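Local structure of transcription factor GAMBIF1 (1BVO) at residues C[103-106]-C[107-111]; C[114-117]-C[118-121]; C[77-81]-C[82-86]; C[150-153]-C[154-158]. The protein binds DNA as a Rel-family homologue of Dorsal, here through its specificity domain, and probably activates RNA polymerase II transcription in the mosquito. All blocks are in the same frame, centred on the assembly; numbering follows the deposited sequence.

Interaction 1: residues C[103-106]-C[107-111]; sequences QCVK and KKDVE. With nucleotides of chain B; nucleotides of chain A.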
# COMPACT_ATOMS: atom_id res chain seq x y z
N GLN C 103 11.25 -3.61 12.49
CA GLN C 103 10.01 -3.63 11.74
C GLN C 103 9.73 -2.20 11.32
O GLN C 103 9.44 -1.32 12.14
CB GLN C 103 8.86 -4.16 12.59
CG GLN C 103 7.68 -4.67 11.78
CD GLN C 103 6.84 -5.66 12.56
OE1 GLN C 103 5.91 -5.26 13.27
NE2 GLN C 103 7.17 -6.95 12.44
N CYS C 104 9.84 -1.97 10.03
CA CYS C 104 9.66 -0.65 9.49
C CYS C 104 8.24 -0.22 9.26
O CYS C 104 7.44 -0.90 8.62
CB CYS C 104 10.41 -0.51 8.18
SG CYS C 104 9.91 -1.76 7.03
N VAL C 105 7.94 0.96 9.79
CA VAL C 105 6.64 1.55 9.60
C VAL C 105 6.76 2.19 8.24
O VAL C 105 7.82 2.72 7.89
CB VAL C 105 6.41 2.70 10.55
CG1 VAL C 105 4.95 2.88 10.77
CG2 VAL C 105 7.15 2.50 11.85
N LYS C 106 5.66 2.21 7.50
CA LYS C 106 5.61 2.81 6.17
C LYS C 106 5.08 4.26 6.33
O LYS C 106 4.36 4.54 7.30
CB LYS C 106 4.70 1.97 5.26
CG LYS C 106 3.34 1.66 5.84
CD LYS C 106 2.45 0.90 4.86
CE LYS C 106 0.99 0.91 5.34
NZ LYS C 106 0.02 0.56 4.26
N LYS C 107 5.39 5.14 5.37
CA LYS C 107 4.98 6.56 5.44
C LYS C 107 3.58 6.85 6.00
O LYS C 107 3.45 7.61 6.96
CB LYS C 107 5.18 7.28 4.09
CG LYS C 107 6.67 7.63 3.77
CD LYS C 107 6.88 8.45 2.47
CE LYS C 107 8.35 8.41 1.98
NZ LYS C 107 8.85 7.04 1.55
N LYS C 108 2.56 6.21 5.44
CA LYS C 108 1.18 6.43 5.91
C LYS C 108 1.10 6.29 7.43
O LYS C 108 0.45 7.10 8.11
CB LYS C 108 0.18 5.47 5.23
CG LYS C 108 0.69 4.71 4.00
CD LYS C 108 -0.32 4.75 2.85
CE LYS C 108 0.26 5.54 1.67
NZ LYS C 108 -0.76 6.11 0.73
N ASP C 109 1.86 5.35 7.98
CA ASP C 109 1.82 5.11 9.41
C ASP C 109 2.80 5.87 10.30
O ASP C 109 2.62 5.88 11.52
CB ASP C 109 1.95 3.61 9.70
CG ASP C 109 1.08 2.75 8.80
OD1 ASP C 109 0.03 3.24 8.32
OD2 ASP C 109 1.46 1.59 8.53
N VAL C 110 3.81 6.52 9.73
CA VAL C 110 4.76 7.25 10.57
C VAL C 110 4.13 8.02 11.71
O VAL C 110 4.55 7.88 12.86
CB VAL C 110 5.64 8.26 9.80
CG1 VAL C 110 6.43 9.12 10.78
CG2 VAL C 110 6.62 7.53 8.89
N GLU C 111 3.10 8.82 11.41
CA GLU C 111 2.47 9.63 12.45
C GLU C 111 1.88 8.85 13.64
O GLU C 111 2.35 9.02 14.77
CB GLU C 111 1.43 10.62 11.85
CG GLU C 111 0.86 11.62 12.88
CD GLU C 111 1.10 13.10 12.53
OE1 GLU C 111 1.44 13.43 11.37
OE2 GLU C 111 0.93 13.96 13.44
P DA B 9 6.82 2.83 2.48
OP1 DA B 9 5.86 3.80 3.06
OP2 DA B 9 8.10 2.55 3.17
O5' DA B 9 6.03 1.51 2.11
C5' DA B 9 4.78 1.67 1.46
C4' DA B 9 4.29 0.34 0.95
O4' DA B 9 5.17 -0.15 -0.09
C3' DA B 9 4.16 -0.77 1.98
O3' DA B 9 2.78 -1.17 1.98
C2' DA B 9 5.12 -1.86 1.49
C1' DA B 9 5.32 -1.55 0.01
N9 DA B 9 6.64 -1.86 -0.53
C8 DA B 9 7.86 -1.49 -0.02
N7 DA B 9 8.88 -1.88 -0.75
C5 DA B 9 8.29 -2.57 -1.80
C6 DA B 9 8.83 -3.23 -2.91
N6 DA B 9 10.14 -3.32 -3.14
N1 DA B 9 7.98 -3.80 -3.77
C2 DA B 9 6.65 -3.72 -3.52
N3 DA B 9 6.03 -3.13 -2.51
C4 DA B 9 6.91 -2.56 -1.68
P DT A 9 6.85 2.79 2.36
OP1 DT A 9 5.97 3.79 2.99
OP2 DT A 9 8.14 2.44 3.01
O5' DT A 9 5.98 1.50 2.10
C5' DT A 9 4.81 1.62 1.30
C4' DT A 9 4.34 0.27 0.81
O4' DT A 9 5.20 -0.25 -0.23
C3' DT A 9 4.21 -0.82 1.86
O3' DT A 9 2.84 -1.22 1.87
C2' DT A 9 5.16 -1.92 1.37
C1' DT A 9 5.24 -1.66 -0.13
N1 DT A 9 6.45 -2.14 -0.87
C2 DT A 9 6.27 -2.92 -2.02
O2 DT A 9 5.18 -3.30 -2.41
N3 DT A 9 7.42 -3.26 -2.68
C4 DT A 9 8.70 -2.93 -2.32
O4 DT A 9 9.64 -3.29 -3.05
C5 DT A 9 8.83 -2.17 -1.10
C7 DT A 9 10.20 -1.83 -0.59
C6 DT A 9 7.71 -1.81 -0.45
P DT A 10 2.31 -2.29 2.93
OP1 DT A 10 1.03 -1.77 3.48
OP2 DT A 10 3.40 -2.66 3.86
O5' DT A 10 1.97 -3.51 1.99
C5' DT A 10 2.89 -3.85 0.98
C4' DT A 10 2.26 -4.81 0.00
O4' DT A 10 3.23 -5.05 -1.03
C3' DT A 10 1.91 -6.17 0.60
O3' DT A 10 0.66 -6.60 0.06
C2' DT A 10 3.11 -7.05 0.24
C1' DT A 10 3.75 -6.37 -0.96
N1 DT A 10 5.21 -6.25 -0.86
C2 DT A 10 6.00 -6.67 -1.92
O2 DT A 10 5.54 -7.16 -2.94
N3 DT A 10 7.36 -6.48 -1.74
C4 DT A 10 7.98 -5.94 -0.63
O4 DT A 10 9.22 -5.82 -0.62
C5 DT A 10 7.10 -5.54 0.45
C7 DT A 10 7.69 -4.96 1.69
C6 DT A 10 5.78 -5.71 0.28
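Lys106 places CG between its backbone N and carbonyl carbon (chi1 51°) and then runs extended, which carries its aliphatic chain past the carboxylate of Asp109 and on to the DNA. Asp109 answers with CG beside its own backbone N (chi1 -45°), turning OD2 to within 3.3 Å of Lys106 CG. The two ends do not pair: Lys106 NZ stays 4.6 Å from Asp109 OD2 and instead hydrogen-bonds OP1 of DT10 of chain A at 2.7 Å. On the backbone, Lys106 O receives Asp109 N at 2.7 Å, and more weakly Val110 N. Val105 CG1 rests against Asp109 CB, beside this turn. DA9 of chain B and DT9 of chain A are alternative occupants of one phosphate site, and Lys107 N donates to OP1 of whichever is there, at 2.7 Å for DA9. Lys108 NZ makes a salt bridge to a further phosphate. Contacts to the backbone of the DNA thus come from two lysine ammoniums and one main-chain N-H near the N-terminal end of helix 107-120, where the helix dipole would probably add to the pull on the anionic phosphates.

Interaction 2: residues C[114-117]-C[118-121]; sequences LRLR and QEIR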
# COMPACT_ATOMS: atom_id res chain seq x y z
N LEU C 114 4.69 7.36 15.76
CA LEU C 114 5.33 8.33 16.63
C LEU C 114 4.35 8.78 17.70
O LEU C 114 4.74 9.15 18.80
CB LEU C 114 5.80 9.54 15.83
CG LEU C 114 7.04 9.24 14.99
CD1 LEU C 114 7.40 10.45 14.16
CD2 LEU C 114 8.19 8.84 15.91
N ARG C 115 3.07 8.72 17.35
CA ARG C 115 2.00 9.08 18.27
C ARG C 115 2.18 8.12 19.45
O ARG C 115 2.40 8.55 20.57
CB ARG C 115 0.63 8.86 17.59
CG ARG C 115 -0.58 9.45 18.33
CD ARG C 115 -1.84 8.63 18.08
NE ARG C 115 -2.19 7.77 19.22
CZ ARG C 115 -2.35 6.44 19.17
NH1 ARG C 115 -2.19 5.79 18.01
NH2 ARG C 115 -2.65 5.77 20.29
N LEU C 116 2.23 6.82 19.14
CA LEU C 116 2.40 5.78 20.15
C LEU C 116 3.71 5.84 20.94
O LEU C 116 3.71 5.63 22.15
CB LEU C 116 2.20 4.38 19.54
CG LEU C 116 0.76 4.00 19.17
CD1 LEU C 116 0.73 2.79 18.24
CD2 LEU C 116 -0.04 3.71 20.44
N ARG C 117 4.83 6.11 20.27
CA ARG C 117 6.12 6.19 20.97
C ARG C 117 5.96 7.23 22.09
O ARG C 117 6.45 7.01 23.20
CB ARG C 117 7.25 6.58 19.99
CG ARG C 117 8.69 6.45 20.55
CD ARG C 117 9.14 5.00 20.76
NE ARG C 117 8.84 4.15 19.60
CZ ARG C 117 9.52 4.14 18.45
NH1 ARG C 117 10.57 4.94 18.30
NH2 ARG C 117 9.10 3.37 17.44
N GLN C 118 5.18 8.28 21.84
CA GLN C 118 4.93 9.33 22.83
C GLN C 118 4.14 8.84 24.05
O GLN C 118 4.49 9.17 25.19
CB GLN C 118 4.23 10.55 22.19
CG GLN C 118 4.06 11.76 23.14
CD GLN C 118 3.49 13.01 22.48
OE1 GLN C 118 4.11 14.08 22.50
NE2 GLN C 118 2.27 12.90 21.94
N GLU C 119 3.07 8.07 23.81
CA GLU C 119 2.19 7.49 24.85
C GLU C 119 3.08 6.66 25.79
O GLU C 119 3.13 6.89 27.00
CB GLU C 119 1.12 6.59 24.18
CG GLU C 119 -0.38 6.86 24.57
CD GLU C 119 -1.42 5.98 23.82
OE1 GLU C 119 -1.43 4.74 23.99
OE2 GLU C 119 -2.26 6.54 23.06
N ILE C 120 3.86 5.77 25.18
CA ILE C 120 4.80 4.89 25.86
C ILE C 120 5.79 5.73 26.71
O ILE C 120 6.35 5.23 27.69
CB ILE C 120 5.61 4.15 24.76
CG1 ILE C 120 5.50 2.64 24.87
CG2 ILE C 120 7.04 4.50 24.82
CD1 ILE C 120 6.40 1.97 23.84
N ARG C 121 6.03 6.97 26.27
CA ARG C 121 6.95 7.96 26.87
C ARG C 121 8.42 7.69 26.58
O ARG C 121 9.29 8.08 27.36
CB ARG C 121 6.74 8.12 28.38
CG ARG C 121 5.50 8.93 28.83
CD ARG C 121 5.64 10.46 28.72
NE ARG C 121 6.47 11.08 29.77
CZ ARG C 121 6.52 12.40 30.00
NH1 ARG C 121 5.79 13.23 29.26
NH2 ARG C 121 7.32 12.91 30.94
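Arg115 and Glu119 form an i to i+4 salt bridge near the C-terminal end of helix 107-120, which closes in a Schellman motif. Arg115 NH2 donates to Glu119 OE2 at 2.9 Å. The carboxylate oxygen sits near the guanidinium plane, at its edge, but the nitrogen reaches it from above the carboxylate plane, 43° out of it. The two side chains run alongside each other and point the same way, Arg115 bending at chi2 and chi3 to bring NH2 round. Beneath them the main chain is helical: Ile120 N meets Leu116 O almost head-on at 3.0 Å, while Gln118 N reaches Leu114 O at 3.2 Å. Arg121 takes a positive phi of 77° as the C-prime residue, bonding weakly from its N to Arg117 O and Gln118 O, and Val122 N also turns back to Arg117 O. The Arg117 side chain leaves the helix on the buried side, where NH1 bonds to His69 O and NH2 to His71 O, tying the helix to that loop. Ile120 lies on Val83 of strand 83-87, and Leu116 on Lys81. Next to the salt bridge, Leu116 CD2 lies 3.9 Å from Glu119 OE1.

Interaction 3: residues C[77-81]-C[82-86]; sequences EGCKK and GVCTV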
# COMPACT_ATOMS: atom_id res chain seq x y z
N GLU C 77 12.67 -11.55 22.64
CA GLU C 77 13.01 -11.09 23.97
C GLU C 77 12.82 -9.60 24.35
O GLU C 77 13.56 -8.71 23.89
CB GLU C 77 14.42 -11.60 24.32
CG GLU C 77 14.86 -11.48 25.79
CD GLU C 77 13.92 -12.15 26.78
OE1 GLU C 77 13.66 -13.37 26.69
OE2 GLU C 77 13.47 -11.44 27.71
N GLY C 78 11.78 -9.36 25.16
CA GLY C 78 11.45 -8.05 25.72
C GLY C 78 10.80 -6.91 24.96
O GLY C 78 10.52 -5.85 25.52
N CYS C 79 10.49 -7.14 23.69
CA CYS C 79 9.91 -6.16 22.80
C CYS C 79 8.40 -5.99 22.89
O CYS C 79 7.63 -6.91 22.57
CB CYS C 79 10.33 -6.48 21.36
SG CYS C 79 12.09 -6.19 21.06
N LYS C 80 7.98 -4.80 23.29
CA LYS C 80 6.57 -4.44 23.43
C LYS C 80 6.40 -2.99 22.97
O LYS C 80 7.15 -2.10 23.39
CB LYS C 80 6.12 -4.60 24.89
CG LYS C 80 4.75 -3.96 25.21
CD LYS C 80 4.25 -4.25 26.64
CE LYS C 80 3.43 -5.55 26.71
NZ LYS C 80 2.28 -5.47 27.68
N LYS C 81 5.43 -2.77 22.08
CA LYS C 81 5.15 -1.44 21.54
C LYS C 81 6.38 -0.84 20.83
O LYS C 81 6.69 0.35 20.99
CB LYS C 81 4.60 -0.53 22.65
CG LYS C 81 3.10 -0.64 22.88
CD LYS C 81 2.44 0.72 22.64
CE LYS C 81 0.94 0.74 22.90
NZ LYS C 81 0.11 0.23 21.76
N GLY C 82 7.04 -1.67 20.03
CA GLY C 82 8.21 -1.25 19.26
C GLY C 82 9.43 -0.92 20.09
O GLY C 82 10.52 -0.65 19.57
N VAL C 83 9.23 -0.93 21.39
CA VAL C 83 10.28 -0.64 22.32
C VAL C 83 10.61 -1.96 22.93
O VAL C 83 9.75 -2.79 23.17
CB VAL C 83 9.81 0.33 23.36
CG1 VAL C 83 10.74 0.34 24.56
CG2 VAL C 83 9.74 1.71 22.74
N CYS C 84 11.88 -2.13 23.22
CA CYS C 84 12.31 -3.39 23.74
C CYS C 84 13.09 -3.20 25.03
O CYS C 84 14.15 -2.59 25.04
CB CYS C 84 13.14 -4.05 22.65
SG CYS C 84 13.92 -5.52 23.12
N THR C 85 12.59 -3.82 26.09
CA THR C 85 13.14 -3.69 27.44
C THR C 85 13.63 -5.01 28.07
O THR C 85 12.83 -5.93 28.25
CB THR C 85 12.04 -3.14 28.37
OG1 THR C 85 11.16 -2.30 27.61
CG2 THR C 85 12.64 -2.34 29.52
N VAL C 86 14.90 -5.09 28.45
CA VAL C 86 15.43 -6.30 29.09
C VAL C 86 16.32 -5.98 30.30
O VAL C 86 16.95 -4.92 30.35
CB VAL C 86 16.24 -7.20 28.12
CG1 VAL C 86 15.35 -7.71 27.00
CG2 VAL C 86 17.45 -6.47 27.57
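This is a tight antiparallel hairpin, strands 79-80 and 83-87 joined by a two-residue turn, at one edge of the five-stranded sheet of the domain. Cys79 and Cys84 face each other across it as a non-hydrogen-bonded pair. The two form the protein's disulfide pair, although in this model Cys79 SG and Cys84 SG are 2.8 Å apart, too long for a proper S-S bond, which leaves the link doubtful here. The sulfurs converge from different torsions: Cys79 SG lies beside its backbone N (chi1 -69°), whereas Cys84 SG stands anti to its own (chi1 173°). The neighbouring pair, Lys80 and Val83, is hydrogen-bonded both ways. Lys80 N meets Val83 O at 2.7 Å, and Val83 N returns to Lys80 O at 3.1 Å. A further bond, Thr85 N to Gly78 O at 3.0 Å, continues the ladder beyond the cysteines. Lys81 and Gly82 both take positive phi at the corners of the turn. At the open end the Val86 and Glu77 side chains cross, Val86 CG1 to Glu77 CG 4.0 Å, while Val83 turns to the opposite face from the cysteines and packs on helix 107-120. With the cysteine pair as an addition to it, a type I' turn closing two antiparallel strands is a classic two-residue beta hairpin.

Interaction 4: residues C[150-153]-C[154-158]; sequences FLEG and QQRGR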
# COMPACT_ATOMS: atom_id res chain seq x y z
N PHE C 150 19.03 1.95 32.94
CA PHE C 150 18.53 2.44 34.21
C PHE C 150 19.01 1.54 35.35
O PHE C 150 18.81 0.31 35.33
CB PHE C 150 16.99 2.45 34.25
CG PHE C 150 16.34 3.33 33.22
CD1 PHE C 150 16.23 4.71 33.43
CD2 PHE C 150 15.80 2.79 32.07
CE1 PHE C 150 15.56 5.52 32.51
CE2 PHE C 150 15.13 3.59 31.13
CZ PHE C 150 15.02 4.96 31.36
N LEU C 151 19.68 2.15 36.32
CA LEU C 151 20.17 1.45 37.49
C LEU C 151 19.06 1.32 38.51
O LEU C 151 18.15 2.15 38.54
CB LEU C 151 21.30 2.25 38.10
CG LEU C 151 22.35 2.50 37.04
CD1 LEU C 151 23.61 2.95 37.71
CD2 LEU C 151 22.59 1.22 36.24
N GLU C 152 19.11 0.27 39.33
CA GLU C 152 18.11 0.09 40.38
C GLU C 152 18.33 1.32 41.27
O GLU C 152 19.47 1.78 41.39
CB GLU C 152 18.34 -1.22 41.17
CG GLU C 152 17.16 -1.63 42.06
CD GLU C 152 17.44 -2.81 43.00
OE1 GLU C 152 18.61 -3.11 43.29
OE2 GLU C 152 16.47 -3.44 43.49
N GLY C 153 17.28 1.86 41.86
CA GLY C 153 17.47 3.07 42.66
C GLY C 153 17.91 2.91 44.10
O GLY C 153 19.08 2.71 44.41
N GLN C 154 16.96 3.16 44.98
CA GLN C 154 17.13 3.04 46.42
C GLN C 154 15.79 2.39 46.78
O GLN C 154 15.67 1.68 47.78
CB GLN C 154 17.31 4.44 47.04
CG GLN C 154 17.13 4.53 48.54
CD GLN C 154 15.67 4.62 48.90
OE1 GLN C 154 15.15 3.79 49.65
NE2 GLN C 154 14.97 5.59 48.30
N GLN C 155 14.81 2.62 45.91
CA GLN C 155 13.49 2.06 46.02
C GLN C 155 13.54 0.70 45.32
O GLN C 155 13.25 0.58 44.14
CB GLN C 155 12.48 2.99 45.33
CG GLN C 155 11.04 2.61 45.56
CD GLN C 155 10.07 3.71 45.18
OE1 GLN C 155 10.41 4.63 44.43
NE2 GLN C 155 8.86 3.63 45.71
N ARG C 156 14.01 -0.30 46.07
CA ARG C 156 14.15 -1.68 45.60
C ARG C 156 13.13 -2.18 44.59
O ARG C 156 11.94 -2.29 44.89
CB ARG C 156 14.16 -2.61 46.82
CG ARG C 156 14.13 -4.08 46.47
CD ARG C 156 14.10 -4.92 47.73
NE ARG C 156 12.94 -4.60 48.55
CZ ARG C 156 12.27 -5.50 49.27
NH1 ARG C 156 12.66 -6.77 49.26
NH2 ARG C 156 11.17 -5.15 49.94
N GLY C 157 13.62 -2.57 43.42
CA GLY C 157 12.75 -3.08 42.36
C GLY C 157 12.36 -2.04 41.34
O GLY C 157 11.79 -2.36 40.29
N ARG C 158 12.67 -0.78 41.65
CA ARG C 158 12.37 0.35 40.78
C ARG C 158 13.67 0.86 40.15
O ARG C 158 14.54 1.37 40.85
CB ARG C 158 11.75 1.48 41.61
CG ARG C 158 10.40 1.16 42.24
CD ARG C 158 9.26 1.26 41.23
NE ARG C 158 8.03 0.66 41.75
CZ ARG C 158 7.14 0.00 41.02
NH1 ARG C 158 7.31 -0.15 39.71
NH2 ARG C 158 6.08 -0.54 41.61
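The loop that joins strand 142-152 to strand 159-172 folds back on the end of the first strand, and Glu152 reaches forward to its turn. Its OE2 accepts the backbone N of Gly157 at 3.0 Å, using the anti lone pair, the one away from OE1, with an N-H...O angle of 147°. The side chain gets there by stretching out: CG stands opposite the backbone N (chi1 -167°), and the extended chain continues roughly the direction of the strand and reaches Gly157 N. The same oxygen lies 3.8 Å from Arg156 CG, an aliphatic approach only, since Arg156 NE is 6.3 Å from Glu152 OE2. Arg51 gives this carboxylate a long, weak ion pair.

The second link is between main chains. Gly153 N donates to Arg158 O at 3.0 Å and closes the loop at its neck. Within the loop, Gln155 is the centre of an inverse gamma turn, with a weak bond from Arg156 N to Gln154 O. The type II turn of 155 to 158 overlaps it at Gln155, Arg158 N bonding Gln155 O at 2.9 Å, with Gly157 in the third position at positive phi. Away from the loop, Phe150 and Leu151 pack on strands 52-59 and 159-172. The whole is a hairpin connection between adjacent antiparallel strands of the immunoglobulin-like Rel domain, about 29 Å at its nearest atom from the DNA, with a glutamate carboxylate accepting a turn N-H.

How the interactions relate
Along the chain the order is interaction 3, interaction 1, interaction 2, interaction 4. Interactions 1 and 2 lie near the two ends of helix 107-120, their centres about 14 Å apart, so the helix runs from the DNA backbone back toward the body of the domain. There interaction 2 touches interaction 3: Ile120 CD1 packs on Val83 CG2 at 3.5 Å, seating the helix on the hairpin. Interactions 3 and 4 belong to the same five-stranded sheet, with centres about 19 Å apart. Interactions 1 and 4 lie on opposite sides of the chain's centre, about 35 Å apart between centres. All four fall within the Rel homology DNA-binding region, interaction 1 at the DNA and interaction 4 at the far end.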